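Local structure of peptidoglycan DD-endopeptidase ShyB (Vibrio cholerae, 2GU1) at residues Asp41-Asp46 and Pro260-Tyr265; Asp186-Asp191 and Glu198-Arg203; Ala243-Thr248 and Pro310-Glu315; Leu266-Asn271 and Thr276-Leu281; Lys288-Leu291 and Gly295-Ile298. The protein hydrolyses the peptide cross-links between adjacent peptidoglycan strands of the cell wall, working as a zinc-dependent DD-endopeptidase of the M23B family. All blocks are in the same frame, centred on the assembly; numbering follows the deposited sequence.

How the contacts relate
Contact 1 spans the longest separation along the chain, joining the LysM-like region to the M23 peptidase region; contact 2 falls within the sequence it encloses, about 27 Å away between centres and on the opposite side of the chain's centre. Contacts 3, 4 and 5 all belong to the peptidase. Contacts 4 and 5 lie within the span that contact 3 closes, their centres about 9 and 13 Å from its own. Strands 274-281 and 312-318 are neighbours in one sheet, while 244-246 and 297-300 pair in a second, and Ile298 packs on Leu266, Ile268 and Tyr278 between them. Contact 2 meets the peptidase where Asn202 bonds Thr248, so the regions of contacts 1 and 2 both touch it.

Contact 1 (Asp41-Asp46 and Pro260-Tyr265); sequences DHLQLD and PYAGNY
The interface between the LysM-like domain and the M23 peptidase domain is where Leu43 and Asp46 of 41-46 meet Tyr265 and Ala262 of 260-265. The tyrosine does most of the work. Leu43 lays its CD1 methyl over one face of the ring in a CH-pi contact, 4.0 Å from CD1 to the centroid of the Tyr265 ring and 15° off the normal. Its other branch, CD2, turns to the CB of Ala262 at 3.9 Å, which places the leucine fork across both peptidase residues.

At the rim of the same ring sits the polar half. Tyr265 OH donates to Asp46 OD1 at 2.6 Å, using the anti lone pair of that oxygen, and carboxylate and ring lie nearly coplanar, 5° apart. The tyrosine side chain starts out between its own backbone N and carbonyl carbon (chi1 81°), and from there the ring reaches over to the aspartate. A water molecule adds a second link: it donates to Leu43 O at 2.8 Å and to Tyr265 OH at 3.1 Å, so the phenol oxygen gives one bond and accepts another.

Leu43 also packs on Arg277 and Leu279 of strand 274-281, and its side chain comes within about 7 Å of that of His313, a zinc ligand. Apolar contact over a ring face with a hydrogen bond at its hydroxyl thus makes a mixed domain-domain interface near the catalytic zinc site.

Contact 2 (Asp186-Asp191 and Glu198-Arg203); sequences DGRFYD and ERAFNR
An Asx turn at Asp186, just before edge strand 189-191 of the second domain's antiparallel sheet, presents Arg188 and Phe189 to Glu198 in the returning loop. Glu198 OE1 takes the bond that crosses most firmly: Phe189 N donates to it at 2.8 Å with an N-H...O angle of 156°, meeting the oxygen on its anti side, 19° out of the carboxylate plane. The glutamate gets there with its chain extended beyond CG. The same OE1 lies at the edge of the Phe189 ring, 3.7 Å from CD1.

Arg188 and Glu198 run alongside each other, pointing opposite ways. The arginine chain bends at chi3 (-60°) and brings NH1 to the Glu198 backbone O at 2.9 Å, although that bond is weak, while Ala200 CB lies 3.8 Å from Arg188 NH1.

In the Asx turn, Asp186 OD1 accepts from Arg188 N at 3.1 Å. The other oxygen, Asp186 OD2, receives Tyr190 OH at 2.6 Å and, in a salt bridge, Arg188 NE at 3.1 Å, the two donors approaching from opposite faces of the carboxylate. Arg188 NH2 also donates to Tyr190 OH, closing a network that restrains the guanidinium. Phe189 packs against Ala181 and Leu183 of strand 179-183, and both Phe189 and Glu198 touch Val131 of helix 122-132.

Contact 3 (Ala243-Thr248 and Pro310-Glu315); sequences APVYST and PHLHFE. With ZN (zinc ion), chain B.
Apolar contact comes first, between Val245 of strand 244-246 and Leu312 of strand 312-318. The two side chains reach toward each other tip to tip, with Val245 CG2 4.0 Å from Leu312 CD1 and Val245 CG1 4.1 Å from Leu312 CD2, so both methyls of each residue take part. Leu312 extends anti to its backbone nitrogen (chi1 173°), which carries its fork across to the valine.

Thr248 and Phe314 make the second meeting. The tip of the phenylalanine, CZ, comes up against the threonine branch, 3.6 Å from both Thr248 OG1 and Thr248 CG2; the hydroxyl oxygen lies at the ring edge, near its plane. All four touching residues are buried, and Tyr278 of strand 274-281 packs against Val245 and Phe314.

Metal and polar bonds lie along 310-315 itself. His313 ND1 binds the zinc ion at 2.0 Å, and the ring's far nitrogen, NE2, donates to Glu315 OE2 at 2.6 Å with an N-H...O angle of 154°. The partner lies 10° from the ring plane and is met through its anti lone pair. Together with the zinc bond on the other nitrogen, this second-shell carboxylate helps hold the imidazole's rotation and probably makes it a stronger ligand; Arg277 forms a salt bridge with Glu315 OE1. With His232 and Asp236 completing the protein ligands, this is the zinc site of an M23 metallopeptidase, its ligand strand backed by a hydrophobic layer on the side away from the metal.

Contact 4 (Leu266-Asn271 and Thr276-Leu281); sequences LVIEHN and TRYLHL
Thr276 opens the pairing opposite Ile268: its N donates to Ile268 O at 3.0 Å, and its O accepts from Ile268 N at 2.9 Å. Its OG1 meets His270 NE2 at 2.8 Å, in a hydrogen bond that either group could donate, at the edge of the imidazole; Tyr278 OH bonds the same hydroxyl at 2.8 Å. His270 ND1 is held in turn by Asp250 O, so the ring is pinned at both nitrogens.

Arg277 forms the non-hydrogen-bonded pair with Val267, the two side chains side by side with Arg277 CG 3.7 Å from Val267 CG2. Its extended chain carries NH1 to His42 O as well as to Glu315. This is an antiparallel beta hairpin of the M23 sheet; the axes of 266-269 and 276-279 come within 4.8 Å, their directions 166° apart.

The backbone N and O of Tyr278 bond O and N of Leu266, a hydrogen-bonded pair, and Ile268 CD1 approaches its ring obliquely, 4.0 Å from CE2 of Tyr278. Finally, beyond the corner at His280, Leu281 CD1 packs against Leu266 CB at 4.2 Å.

Contact 5 (Lys288-Leu291 and Gly295-Ile298); sequences KGQL and GQKI
Gln296 OE1 accepts a hydrogen bond from the backbone N of Lys293, in the short link between 288-291 and 295-298, and this helps place the carboxamide that faces Gln290 and Leu291. Across the contact the approach is loose. Gln296 OE1 lies 4.2 Å from Leu291 O, two acceptors that cannot bond each other directly, and the two amide ends of Gln290 and Gln296 do not come into hydrogen-bonding contact in the model.

Both glutamines start anti to their backbone nitrogens (chi1 -179° for Gln290 and -170° for Gln296) and run extended beyond CG. They cross at a slant, with amide planes 57° apart.

The backbones stay wide apart, 10.1 Å from Leu291 CA to Gln296 CA, and each pairs elsewhere through backbone hydrogen bonds, Gln290 with Val253 and Gln296 with Ser247. The chain here passes from one sheet of the peptidase domain to the other. Such a small polar surface contact probably contributes little to holding the two segments together; the bond from Lys293 N to Gln296 OE1 probably does more to order the link between them.

Contact 1 (Asp41-Asp46 and Pro260-Tyr265)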
# COMPACT_ATOMS: atom_id res chain seq x y z
N ASP A 41 12.47 5.07 -4.32
CA ASP A 41 11.81 4.19 -5.27
C ASP A 41 11.00 3.04 -4.70
O ASP A 41 10.44 2.24 -5.45
CB ASP A 41 12.86 3.65 -6.23
CG ASP A 41 13.54 4.75 -7.01
OD1 ASP A 41 12.82 5.49 -7.71
OD2 ASP A 41 14.78 4.89 -6.90
N HIS A 42 10.90 2.96 -3.38
CA HIS A 42 10.17 1.87 -2.75
C HIS A 42 9.24 2.34 -1.65
O HIS A 42 8.14 1.81 -1.49
CB HIS A 42 11.19 0.87 -2.20
CG HIS A 42 12.23 0.48 -3.20
ND1 HIS A 42 11.98 -0.41 -4.22
CD2 HIS A 42 13.50 0.91 -3.38
CE1 HIS A 42 13.04 -0.51 -4.99
NE2 HIS A 42 13.98 0.28 -4.50
N LEU A 43 9.70 3.36 -0.91
CA LEU A 43 8.96 3.96 0.20
C LEU A 43 8.42 2.91 1.16
O LEU A 43 7.24 2.94 1.55
CB LEU A 43 7.82 4.84 -0.34
CG LEU A 43 8.24 6.03 -1.22
CD1 LEU A 43 7.02 6.69 -1.80
CD2 LEU A 43 9.05 7.04 -0.41
N GLN A 44 9.28 1.97 1.54
CA GLN A 44 8.92 0.90 2.47
C GLN A 44 9.10 1.37 3.93
O GLN A 44 8.29 1.08 4.80
CB GLN A 44 9.83 -0.31 2.25
CG GLN A 44 9.93 -0.80 0.81
CD GLN A 44 8.87 -1.80 0.46
OE1 GLN A 44 7.68 -1.53 0.58
NE2 GLN A 44 9.30 -2.98 0.02
N LEU A 45 10.18 2.09 4.18
CA LEU A 45 10.50 2.54 5.53
C LEU A 45 9.55 3.56 6.15
O LEU A 45 9.50 3.69 7.37
CB LEU A 45 11.95 3.05 5.55
CG LEU A 45 12.94 1.91 5.26
CD1 LEU A 45 14.32 2.47 4.96
CD2 LEU A 45 12.97 0.93 6.45
N ASP A 46 8.78 4.27 5.33
CA ASP A 46 7.84 5.25 5.87
C ASP A 46 6.63 4.56 6.53
O ASP A 46 5.94 5.17 7.34
CB ASP A 46 7.33 6.17 4.76
CG ASP A 46 8.13 7.44 4.64
OD1 ASP A 46 7.74 8.30 3.84
OD2 ASP A 46 9.15 7.59 5.34
N PRO A 260 12.15 13.64 2.24
CA PRO A 260 13.32 14.37 1.75
C PRO A 260 13.60 14.14 0.26
O PRO A 260 14.08 15.05 -0.43
CB PRO A 260 14.46 13.84 2.62
CG PRO A 260 13.76 13.43 3.89
CD PRO A 260 12.50 12.79 3.39
N TYR A 261 13.30 12.94 -0.22
CA TYR A 261 13.55 12.61 -1.61
C TYR A 261 12.31 12.47 -2.48
O TYR A 261 12.31 12.86 -3.65
CB TYR A 261 14.40 11.34 -1.65
CG TYR A 261 15.75 11.57 -1.02
CD1 TYR A 261 16.79 12.14 -1.75
CD2 TYR A 261 15.96 11.32 0.34
CE1 TYR A 261 18.00 12.48 -1.15
CE2 TYR A 261 17.17 11.65 0.95
CZ TYR A 261 18.18 12.23 0.20
OH TYR A 261 19.36 12.58 0.81
N ALA A 262 11.24 11.92 -1.91
CA ALA A 262 10.00 11.76 -2.66
C ALA A 262 9.20 13.06 -2.57
O ALA A 262 8.15 13.20 -3.21
CB ALA A 262 9.19 10.60 -2.11
N GLY A 263 9.70 14.00 -1.78
CA GLY A 263 9.03 15.28 -1.59
C GLY A 263 7.69 15.04 -0.93
O GLY A 263 7.52 14.06 -0.19
N ASN A 264 6.73 15.94 -1.16
CA ASN A 264 5.39 15.77 -0.60
C ASN A 264 4.71 14.64 -1.37
O ASN A 264 4.70 14.65 -2.61
CB ASN A 264 4.57 17.05 -0.76
CG ASN A 264 5.12 18.20 0.04
OD1 ASN A 264 5.28 18.11 1.25
ND2 ASN A 264 5.42 19.31 -0.64
N TYR A 265 4.16 13.66 -0.66
CA TYR A 265 3.50 12.58 -1.37
C TYR A 265 2.27 12.09 -0.65
O TYR A 265 2.07 12.34 0.55
CB TYR A 265 4.49 11.43 -1.69
CG TYR A 265 4.79 10.45 -0.58
CD1 TYR A 265 4.01 9.31 -0.39
CD2 TYR A 265 5.91 10.62 0.24
CE1 TYR A 265 4.34 8.36 0.58
CE2 TYR A 265 6.25 9.67 1.21
CZ TYR A 265 5.47 8.54 1.37
OH TYR A 265 5.84 7.57 2.29
O HOH W 1 5.09 4.59 2.11

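Contact 2 (Asp186-Asp191 and Glu198-Arg203)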
# COMPACT_ATOMS: atom_id res chain seq x y z
N ASP A 186 -9.19 -9.63 -11.16
CA ASP A 186 -8.87 -8.22 -11.30
C ASP A 186 -8.83 -7.45 -9.97
O ASP A 186 -8.73 -6.23 -9.95
CB ASP A 186 -9.85 -7.54 -12.28
CG ASP A 186 -11.22 -7.28 -11.68
OD1 ASP A 186 -11.57 -7.91 -10.66
OD2 ASP A 186 -11.97 -6.46 -12.26
N GLY A 187 -8.88 -8.18 -8.85
CA GLY A 187 -8.82 -7.54 -7.56
C GLY A 187 -10.08 -6.84 -7.07
O GLY A 187 -10.03 -6.10 -6.09
N ARG A 188 -11.21 -7.06 -7.74
CA ARG A 188 -12.47 -6.46 -7.33
C ARG A 188 -13.49 -7.55 -7.03
O ARG A 188 -13.37 -8.66 -7.56
CB ARG A 188 -13.04 -5.56 -8.44
CG ARG A 188 -12.21 -4.32 -8.73
CD ARG A 188 -12.95 -3.39 -9.68
NE ARG A 188 -13.26 -4.01 -10.97
CZ ARG A 188 -14.09 -3.49 -11.86
NH1 ARG A 188 -14.69 -2.33 -11.61
NH2 ARG A 188 -14.32 -4.10 -13.02
N PHE A 189 -14.48 -7.23 -6.20
CA PHE A 189 -15.54 -8.18 -5.85
C PHE A 189 -16.70 -8.07 -6.83
O PHE A 189 -17.12 -6.97 -7.17
CB PHE A 189 -16.10 -7.90 -4.45
CG PHE A 189 -15.28 -8.47 -3.34
CD1 PHE A 189 -14.17 -7.78 -2.85
CD2 PHE A 189 -15.60 -9.71 -2.78
CE1 PHE A 189 -13.40 -8.32 -1.82
CE2 PHE A 189 -14.83 -10.25 -1.75
CZ PHE A 189 -13.73 -9.55 -1.27
N TYR A 190 -17.23 -9.22 -7.24
CA TYR A 190 -18.36 -9.30 -8.18
C TYR A 190 -19.47 -10.14 -7.55
O TYR A 190 -19.19 -11.00 -6.71
CB TYR A 190 -17.93 -9.99 -9.48
CG TYR A 190 -17.00 -9.18 -10.35
CD1 TYR A 190 -17.46 -8.62 -11.56
CD2 TYR A 190 -15.67 -8.97 -9.99
CE1 TYR A 190 -16.60 -7.89 -12.37
CE2 TYR A 190 -14.80 -8.24 -10.80
CZ TYR A 190 -15.28 -7.70 -11.99
OH TYR A 190 -14.44 -6.97 -12.80
N ASP A 191 -20.71 -9.90 -7.95
CA ASP A 191 -21.80 -10.73 -7.44
C ASP A 191 -21.87 -11.95 -8.35
O ASP A 191 -21.09 -12.05 -9.30
CB ASP A 191 -23.14 -9.98 -7.40
CG ASP A 191 -23.59 -9.45 -8.75
OD1 ASP A 191 -23.27 -10.07 -9.79
OD2 ASP A 191 -24.29 -8.42 -8.76
N GLU A 198 -17.49 -2.94 -7.06
CA GLU A 198 -16.55 -1.83 -6.88
C GLU A 198 -16.32 -1.07 -8.18
O GLU A 198 -16.21 -1.66 -9.25
CB GLU A 198 -15.23 -2.37 -6.34
CG GLU A 198 -15.42 -3.06 -5.00
CD GLU A 198 -14.16 -3.74 -4.48
OE1 GLU A 198 -13.79 -4.80 -5.03
OE2 GLU A 198 -13.56 -3.21 -3.53
N ARG A 199 -16.25 0.26 -8.10
CA ARG A 199 -16.07 1.06 -9.30
C ARG A 199 -14.70 0.90 -9.93
O ARG A 199 -13.72 0.59 -9.26
CB ARG A 199 -16.32 2.55 -9.01
CG ARG A 199 -17.79 2.87 -8.77
CD ARG A 199 -18.13 4.27 -9.28
NE ARG A 199 -17.53 5.32 -8.46
CZ ARG A 199 -17.54 6.61 -8.79
NH1 ARG A 199 -18.12 7.01 -9.91
NH2 ARG A 199 -16.98 7.50 -7.98
N ALA A 200 -14.64 1.09 -11.25
CA ALA A 200 -13.40 0.98 -11.99
C ALA A 200 -12.57 2.24 -11.73
O ALA A 200 -13.02 3.17 -11.06
CB ALA A 200 -13.68 0.84 -13.48
N PHE A 201 -11.36 2.26 -12.29
CA PHE A 201 -10.46 3.39 -12.11
C PHE A 201 -10.29 4.19 -13.39
O PHE A 201 -10.58 3.70 -14.49
CB PHE A 201 -9.07 2.89 -11.72
CG PHE A 201 -9.04 2.01 -10.49
CD1 PHE A 201 -8.23 0.88 -10.46
CD2 PHE A 201 -9.75 2.36 -9.36
CE1 PHE A 201 -8.13 0.10 -9.30
CE2 PHE A 201 -9.67 1.59 -8.20
CZ PHE A 201 -8.85 0.46 -8.17
N ASN A 202 -9.82 5.42 -13.24
CA ASN A 202 -9.52 6.24 -14.40
C ASN A 202 -8.07 5.86 -14.69
O ASN A 202 -7.32 5.50 -13.78
CB ASN A 202 -9.60 7.73 -14.07
CG ASN A 202 -11.03 8.21 -13.93
OD1 ASN A 202 -11.93 7.70 -14.60
ND2 ASN A 202 -11.25 9.21 -13.08
N ARG A 203 -7.67 5.92 -15.95
CA ARG A 203 -6.30 5.57 -16.30
C ARG A 203 -5.28 6.65 -15.88
O ARG A 203 -4.19 6.33 -15.41
CB ARG A 203 -6.20 5.36 -17.81
CG ARG A 203 -4.78 5.15 -18.31
CD ARG A 203 -4.26 3.81 -17.88
NE ARG A 203 -4.90 2.73 -18.63
CZ ARG A 203 -4.73 1.44 -18.39
NH1 ARG A 203 -3.92 1.04 -17.40
NH2 ARG A 203 -5.36 0.54 -19.13

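Contact 3 (Ala243-Thr248 and Pro310-Glu315)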
# COMPACT_ATOMS: atom_id res chain seq x y z
N ALA A 243 -0.13 22.10 -11.43
CA ALA A 243 -1.16 21.41 -12.20
C ALA A 243 -1.97 20.53 -11.26
O ALA A 243 -1.41 19.91 -10.35
CB ALA A 243 -0.54 20.56 -13.29
N PRO A 244 -3.29 20.46 -11.47
CA PRO A 244 -4.13 19.63 -10.60
C PRO A 244 -3.85 18.14 -10.77
O PRO A 244 -3.60 17.65 -11.88
CB PRO A 244 -5.55 20.00 -11.03
CG PRO A 244 -5.38 20.31 -12.49
CD PRO A 244 -4.11 21.16 -12.47
N VAL A 245 -3.89 17.42 -9.65
CA VAL A 245 -3.64 15.98 -9.62
C VAL A 245 -4.93 15.38 -9.06
O VAL A 245 -5.45 15.88 -8.07
CB VAL A 245 -2.46 15.64 -8.67
CG1 VAL A 245 -2.28 14.14 -8.55
CG2 VAL A 245 -1.19 16.28 -9.20
N TYR A 246 -5.43 14.33 -9.71
CA TYR A 246 -6.67 13.71 -9.28
C TYR A 246 -6.50 12.24 -8.94
O TYR A 246 -5.65 11.56 -9.50
CB TYR A 246 -7.71 13.79 -10.40
CG TYR A 246 -7.86 15.17 -10.99
CD1 TYR A 246 -8.74 16.10 -10.45
CD2 TYR A 246 -7.11 15.54 -12.11
CE1 TYR A 246 -8.88 17.37 -11.01
CE2 TYR A 246 -7.25 16.81 -12.68
CZ TYR A 246 -8.13 17.71 -12.12
OH TYR A 246 -8.29 18.95 -12.70
N SER A 247 -7.34 11.75 -8.02
CA SER A 247 -7.30 10.34 -7.64
C SER A 247 -7.87 9.55 -8.81
O SER A 247 -8.86 9.97 -9.43
CB SER A 247 -8.16 10.08 -6.40
OG SER A 247 -8.24 8.68 -6.14
N THR A 248 -7.25 8.42 -9.13
CA THR A 248 -7.73 7.60 -10.23
C THR A 248 -8.84 6.66 -9.77
O THR A 248 -9.34 5.85 -10.55
CB THR A 248 -6.58 6.78 -10.82
OG1 THR A 248 -5.84 6.15 -9.76
CG2 THR A 248 -5.63 7.69 -11.61
N PRO A 310 10.54 19.27 -12.64
CA PRO A 310 9.17 19.11 -12.13
C PRO A 310 8.41 18.04 -12.91
O PRO A 310 8.56 17.93 -14.13
CB PRO A 310 8.57 20.49 -12.31
CG PRO A 310 9.74 21.40 -12.19
CD PRO A 310 10.78 20.68 -13.01
N HIS A 311 7.60 17.27 -12.20
CA HIS A 311 6.79 16.23 -12.82
C HIS A 311 6.05 15.46 -11.73
O HIS A 311 6.42 15.50 -10.56
CB HIS A 311 7.67 15.23 -13.58
CG HIS A 311 8.53 14.38 -12.70
ND1 HIS A 311 9.65 14.87 -12.05
CD2 HIS A 311 8.45 13.07 -12.36
CE1 HIS A 311 10.22 13.90 -11.36
NE2 HIS A 311 9.51 12.79 -11.53
N LEU A 312 5.00 14.77 -12.13
CA LEU A 312 4.25 13.95 -11.21
C LEU A 312 4.74 12.53 -11.41
O LEU A 312 4.86 12.04 -12.54
CB LEU A 312 2.75 14.01 -11.50
CG LEU A 312 1.90 13.05 -10.68
CD1 LEU A 312 1.77 13.55 -9.24
CD2 LEU A 312 0.52 12.92 -11.31
N HIS A 313 5.07 11.86 -10.30
CA HIS A 313 5.49 10.47 -10.35
C HIS A 313 4.27 9.75 -9.79
O HIS A 313 3.93 9.92 -8.62
CB HIS A 313 6.71 10.25 -9.46
CG HIS A 313 7.07 8.81 -9.28
ND1 HIS A 313 8.03 8.18 -10.03
CD2 HIS A 313 6.57 7.86 -8.44
CE1 HIS A 313 8.12 6.91 -9.66
NE2 HIS A 313 7.24 6.69 -8.70
N PHE A 314 3.60 8.96 -10.64
CA PHE A 314 2.38 8.24 -10.25
C PHE A 314 2.63 6.73 -10.13
O PHE A 314 3.33 6.14 -10.97
CB PHE A 314 1.29 8.52 -11.30
CG PHE A 314 -0.00 7.77 -11.08
CD1 PHE A 314 -0.76 7.97 -9.93
CD2 PHE A 314 -0.47 6.86 -12.03
CE1 PHE A 314 -1.97 7.27 -9.73
CE2 PHE A 314 -1.65 6.17 -11.85
CZ PHE A 314 -2.41 6.37 -10.69
N GLU A 315 2.07 6.12 -9.10
CA GLU A 315 2.25 4.69 -8.90
C GLU A 315 0.94 3.97 -8.60
O GLU A 315 0.04 4.53 -7.97
CB GLU A 315 3.22 4.43 -7.74
CG GLU A 315 4.69 4.60 -8.10
CD GLU A 315 5.63 4.32 -6.93
OE1 GLU A 315 5.26 3.54 -6.02
OE2 GLU A 315 6.76 4.86 -6.93
ZN ZN B . 9.15 8.76 -11.64

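Contact 4 (Leu266-Asn271 and Thr276-Leu281)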
# COMPACT_ATOMS: atom_id res chain seq x y z
N LEU A 266 1.42 11.40 -1.40
CA LEU A 266 0.16 10.93 -0.88
C LEU A 266 -0.07 9.49 -1.33
O LEU A 266 0.41 9.08 -2.38
CB LEU A 266 -0.94 11.83 -1.45
CG LEU A 266 -2.32 12.05 -0.85
CD1 LEU A 266 -2.21 12.70 0.52
CD2 LEU A 266 -3.12 12.95 -1.79
N VAL A 267 -0.81 8.74 -0.53
CA VAL A 267 -1.13 7.36 -0.87
C VAL A 267 -2.61 7.16 -0.58
O VAL A 267 -3.10 7.52 0.50
CB VAL A 267 -0.33 6.34 -0.03
CG1 VAL A 267 -0.78 4.92 -0.39
CG2 VAL A 267 1.17 6.51 -0.29
N ILE A 268 -3.32 6.60 -1.54
CA ILE A 268 -4.74 6.35 -1.38
C ILE A 268 -4.99 4.86 -1.47
O ILE A 268 -4.39 4.18 -2.29
CB ILE A 268 -5.55 7.08 -2.48
CG1 ILE A 268 -5.44 8.60 -2.29
CG2 ILE A 268 -7.01 6.64 -2.46
CD1 ILE A 268 -6.18 9.41 -3.33
N GLU A 269 -5.85 4.35 -0.59
CA GLU A 269 -6.19 2.94 -0.62
C GLU A 269 -7.57 2.88 -1.24
O GLU A 269 -8.52 3.46 -0.72
CB GLU A 269 -6.20 2.34 0.79
CG GLU A 269 -6.62 0.88 0.82
CD GLU A 269 -6.33 0.22 2.16
OE1 GLU A 269 -6.76 0.78 3.20
OE2 GLU A 269 -5.69 -0.85 2.18
N HIS A 270 -7.67 2.19 -2.37
CA HIS A 270 -8.91 2.07 -3.11
C HIS A 270 -9.75 0.90 -2.62
O HIS A 270 -10.98 1.00 -2.53
CB HIS A 270 -8.60 1.95 -4.59
CG HIS A 270 -7.81 3.11 -5.11
ND1 HIS A 270 -8.32 4.38 -5.17
CD2 HIS A 270 -6.52 3.20 -5.52
CE1 HIS A 270 -7.39 5.21 -5.60
NE2 HIS A 270 -6.29 4.52 -5.82
N ASN A 271 -9.09 -0.22 -2.34
CA ASN A 271 -9.76 -1.40 -1.81
C ASN A 271 -8.70 -2.32 -1.22
O ASN A 271 -7.55 -1.91 -1.05
CB ASN A 271 -10.59 -2.10 -2.89
CG ASN A 271 -9.75 -2.82 -3.93
OD1 ASN A 271 -8.52 -2.75 -3.91
ND2 ASN A 271 -10.41 -3.52 -4.85
N THR A 276 -2.71 3.79 -4.76
CA THR A 276 -2.04 4.65 -5.73
C THR A 276 -1.21 5.65 -4.93
O THR A 276 -1.62 6.07 -3.84
CB THR A 276 -3.04 5.43 -6.62
OG1 THR A 276 -4.02 6.08 -5.81
CG2 THR A 276 -3.72 4.49 -7.60
N ARG A 277 -0.04 6.00 -5.47
CA ARG A 277 0.85 6.97 -4.83
C ARG A 277 1.08 8.15 -5.75
O ARG A 277 1.15 7.99 -6.98
CB ARG A 277 2.21 6.34 -4.54
CG ARG A 277 2.20 5.19 -3.58
CD ARG A 277 3.62 4.67 -3.46
NE ARG A 277 3.78 3.74 -2.36
CZ ARG A 277 4.82 2.93 -2.24
NH1 ARG A 277 5.77 2.94 -3.16
NH2 ARG A 277 4.91 2.11 -1.19
N TYR A 278 1.23 9.33 -5.15
CA TYR A 278 1.44 10.57 -5.91
C TYR A 278 2.63 11.30 -5.24
O TYR A 278 2.52 11.75 -4.10
CB TYR A 278 0.17 11.43 -5.83
CG TYR A 278 -1.11 10.69 -6.18
CD1 TYR A 278 -1.70 10.81 -7.44
CD2 TYR A 278 -1.71 9.82 -5.26
CE1 TYR A 278 -2.84 10.08 -7.78
CE2 TYR A 278 -2.85 9.08 -5.59
CZ TYR A 278 -3.41 9.21 -6.85
OH TYR A 278 -4.50 8.43 -7.18
N LEU A 279 3.74 11.42 -5.96
CA LEU A 279 4.94 12.05 -5.41
C LEU A 279 5.36 13.40 -5.98
O LEU A 279 4.89 13.82 -7.05
CB LEU A 279 6.13 11.10 -5.53
CG LEU A 279 6.21 9.85 -4.65
CD1 LEU A 279 4.98 8.99 -4.83
CD2 LEU A 279 7.49 9.08 -5.03
N HIS A 280 6.26 14.06 -5.25
CA HIS A 280 6.82 15.35 -5.62
C HIS A 280 5.80 16.48 -5.69
O HIS A 280 6.04 17.51 -6.32
CB HIS A 280 7.56 15.23 -6.95
CG HIS A 280 8.56 14.11 -6.98
ND1 HIS A 280 9.64 14.06 -6.12
CD2 HIS A 280 8.64 13.00 -7.75
CE1 HIS A 280 10.34 12.97 -6.37
NE2 HIS A 280 9.75 12.31 -7.35
N LEU A 281 4.66 16.29 -5.04
CA LEU A 281 3.61 17.29 -5.05
C LEU A 281 4.03 18.65 -4.49
O LEU A 281 4.81 18.73 -3.54
CB LEU A 281 2.41 16.76 -4.26
CG LEU A 281 1.82 15.42 -4.73
CD1 LEU A 281 0.79 14.93 -3.73
CD2 LEU A 281 1.18 15.58 -6.12

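Contact 5 (Lys288-Leu291 and Gly295-Ile298)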
# COMPACT_ATOMS: atom_id res chain seq x y z
N LYS A 288 -5.28 12.69 5.96
CA LYS A 288 -5.44 11.29 6.32
C LYS A 288 -6.89 11.01 6.71
O LYS A 288 -7.55 11.87 7.30
CB LYS A 288 -4.55 10.91 7.51
CG LYS A 288 -3.11 10.59 7.16
CD LYS A 288 -2.44 9.88 8.33
CE LYS A 288 -3.17 8.59 8.68
NZ LYS A 288 -2.61 7.92 9.89
N GLY A 289 -7.36 9.81 6.40
CA GLY A 289 -8.72 9.43 6.74
C GLY A 289 -9.79 9.99 5.83
O GLY A 289 -10.92 9.50 5.82
N GLN A 290 -9.46 11.02 5.06
CA GLN A 290 -10.45 11.60 4.16
C GLN A 290 -10.75 10.65 3.01
O GLN A 290 -9.85 10.07 2.41
CB GLN A 290 -9.95 12.94 3.60
CG GLN A 290 -10.94 13.62 2.67
CD GLN A 290 -10.50 15.00 2.22
OE1 GLN A 290 -11.23 15.68 1.49
NE2 GLN A 290 -9.32 15.43 2.65
N LEU A 291 -12.04 10.48 2.72
CA LEU A 291 -12.46 9.63 1.62
C LEU A 291 -12.55 10.48 0.37
O LEU A 291 -13.02 11.62 0.42
CB LEU A 291 -13.82 9.00 1.91
CG LEU A 291 -13.83 7.58 2.49
CD1 LEU A 291 -12.99 7.52 3.75
CD2 LEU A 291 -15.27 7.15 2.77
N GLY A 295 -11.52 10.78 -9.67
CA GLY A 295 -11.44 12.04 -10.40
C GLY A 295 -11.39 13.28 -9.53
O GLY A 295 -11.23 14.40 -10.04
N GLN A 296 -11.51 13.10 -8.22
CA GLN A 296 -11.47 14.22 -7.30
C GLN A 296 -10.06 14.82 -7.22
O GLN A 296 -9.06 14.09 -7.24
CB GLN A 296 -11.90 13.76 -5.90
CG GLN A 296 -12.12 14.88 -4.91
CD GLN A 296 -12.49 14.37 -3.54
OE1 GLN A 296 -13.13 13.33 -3.40
NE2 GLN A 296 -12.10 15.11 -2.50
N LYS A 297 -9.99 16.14 -7.13
CA LYS A 297 -8.70 16.81 -7.03
C LYS A 297 -8.16 16.54 -5.63
O LYS A 297 -8.86 16.73 -4.64
CB LYS A 297 -8.83 18.32 -7.26
CG LYS A 297 -7.52 19.07 -7.09
CD LYS A 297 -7.47 20.35 -7.92
CE LYS A 297 -8.47 21.39 -7.46
NZ LYS A 297 -8.34 22.66 -8.25
N ILE A 298 -6.91 16.09 -5.55
CA ILE A 298 -6.32 15.77 -4.25
C ILE A 298 -5.02 16.53 -3.99
O ILE A 298 -4.56 16.60 -2.84
CB ILE A 298 -6.06 14.25 -4.14
CG1 ILE A 298 -5.11 13.79 -5.25
CG2 ILE A 298 -7.38 13.50 -4.23
CD1 ILE A 298 -4.84 12.28 -5.24